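Poly-gamma-glutamate hydrolase (Bacillus phage phiNIT1, PDB 3A9L) is a zinc peptidase that hydrolyses the gamma-glutamyl linkages of bacterial poly-gamma-glutamate. Local coordinates at residues V56-G61 and A198-E203. Sequence-based numbering, arbitrary orientation.
Sequences VELTGG and AIKEAE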
# COMPACT_ATOMS: atom_id res chain seq x y z
N VAL A 56 -9.64 8.92 3.02
CA VAL A 56 -8.88 8.07 3.92
C VAL A 56 -8.22 8.90 5.02
O VAL A 56 -8.19 8.49 6.20
CB VAL A 56 -7.87 7.21 3.12
CG1 VAL A 56 -6.78 6.60 4.03
CG2 VAL A 56 -8.63 6.12 2.39
N GLU A 57 -7.67 10.05 4.64
CA GLU A 57 -7.02 10.97 5.59
C GLU A 57 -8.07 11.49 6.59
O GLU A 57 -7.80 11.59 7.78
CB GLU A 57 -6.31 12.11 4.87
CG GLU A 57 -4.98 11.72 4.24
CD GLU A 57 -4.72 12.50 2.95
OE1 GLU A 57 -5.23 13.64 2.84
OE2 GLU A 57 -4.04 11.94 2.04
N LEU A 58 -9.29 11.74 6.09
CA LEU A 58 -10.43 12.11 6.97
C LEU A 58 -11.03 11.02 7.86
O LEU A 58 -11.60 11.32 8.91
CB LEU A 58 -11.56 12.72 6.16
CG LEU A 58 -11.35 14.05 5.47
CD1 LEU A 58 -12.61 14.39 4.71
CD2 LEU A 58 -10.99 15.11 6.46
N THR A 59 -10.96 9.76 7.42
CA THR A 59 -11.69 8.66 8.08
C THR A 59 -10.82 7.66 8.83
O THR A 59 -11.26 7.06 9.81
CB THR A 59 -12.55 7.85 7.06
OG1 THR A 59 -11.70 7.37 6.01
CG2 THR A 59 -13.64 8.74 6.42
N GLY A 60 -9.60 7.45 8.35
CA GLY A 60 -8.77 6.32 8.79
C GLY A 60 -9.25 5.00 8.19
O GLY A 60 -8.94 3.92 8.69
N GLY A 61 -10.05 5.08 7.11
CA GLY A 61 -10.46 3.91 6.36
C GLY A 61 -9.24 3.29 5.70
O GLY A 61 -8.23 3.96 5.57
N ALA A 198 -18.30 15.20 2.89
CA ALA A 198 -19.61 14.53 2.74
C ALA A 198 -19.53 13.02 2.92
O ALA A 198 -20.37 12.43 3.56
CB ALA A 198 -20.24 14.87 1.41
N ILE A 199 -18.50 12.40 2.36
CA ILE A 199 -18.31 10.97 2.46
C ILE A 199 -17.99 10.58 3.91
O ILE A 199 -18.53 9.59 4.45
CB ILE A 199 -17.19 10.51 1.51
CG1 ILE A 199 -17.43 11.04 0.07
CG2 ILE A 199 -17.03 8.98 1.58
CD1 ILE A 199 -18.83 10.81 -0.48
N LYS A 200 -17.14 11.38 4.55
CA LYS A 200 -16.78 11.09 5.96
C LYS A 200 -18.03 11.17 6.87
O LYS A 200 -18.26 10.31 7.71
CB LYS A 200 -15.67 12.01 6.45
CG LYS A 200 -15.24 11.78 7.91
CD LYS A 200 -14.39 12.91 8.47
CE LYS A 200 -15.06 14.30 8.44
NZ LYS A 200 -16.03 14.63 9.55
N GLU A 201 -18.84 12.20 6.68
CA GLU A 201 -20.08 12.41 7.46
C GLU A 201 -21.05 11.27 7.34
O GLU A 201 -21.64 10.85 8.34
CB GLU A 201 -20.76 13.72 7.02
CG GLU A 201 -20.04 14.98 7.50
CD GLU A 201 -20.71 16.27 7.06
OE1 GLU A 201 -21.93 16.27 6.82
OE2 GLU A 201 -20.01 17.30 6.96
N ALA A 202 -21.22 10.78 6.11
CA ALA A 202 -22.13 9.68 5.79
C ALA A 202 -21.61 8.39 6.39
O ALA A 202 -22.41 7.62 6.96
CB ALA A 202 -22.30 9.55 4.29
N GLU A 203 -20.29 8.16 6.33
CA GLU A 203 -19.68 7.00 7.00
C GLU A 203 -19.92 7.07 8.51
O GLU A 203 -20.24 6.04 9.14
CB GLU A 203 -18.16 6.87 6.70
CG GLU A 203 -17.59 5.49 7.10
CD GLU A 203 -16.10 5.44 7.50
OE1 GLU A 203 -15.23 5.97 6.79
OE2 GLU A 203 -15.78 4.81 8.54
O HOH W 1 -13.21 4.26 9.39
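Thr59 and Lys200 are the pair whose CA atoms come nearest, 6.0 Å apart. The two side chains run alongside each other, pointing opposite ways. The methyl CG2 of Thr59 lies 3.7 Å from CG of Lys200. The Lys200 chain then passes alongside Leu58, its CD 3.7 Å from Leu58 CB and 3.2 Å from Leu58 O. Further out the chain bends at chi3 (59°) and chi4 (81°), and this carries NZ away from 56-61 to a salt bridge with Glu197 on its own helix. The lysine thus gives only its aliphatic part to the contact.

Glu203 reaches Thr59 from one turn further along. Its CG stands anti to the backbone N (chi1 -166°), and the extended chain brings OE1 to 3.2 Å from Thr59 CG2. This is a van der Waals touch. The hydrogen bond of Glu203 OE1 is with Tyr36 OH, on strand 34-42. Glu203 OE2 accepts a 2.8 Å hydrogen bond from a water, which also donates weakly to Thr59 O. No direct hydrogen bond joins the two segments.

Within 56-61, Thr59 OG1 accepts from Gly61 N at 3.0 Å and donates a hydrogen bond to Val55 O, one turn back in the same helix. The first bond makes an ST turn. The helix stops at Thr59, and Gly60, with positive phi, is the first residue to leave it; strand 62-68 follows.

The contact is helix-helix packing near the surface, away from the zinc site. It joins the C-terminal end of helix 48-59 to helix 190-209, with Tyr36 of the mixed sheet beside both, in the open alpha/beta core of this zinc peptidase.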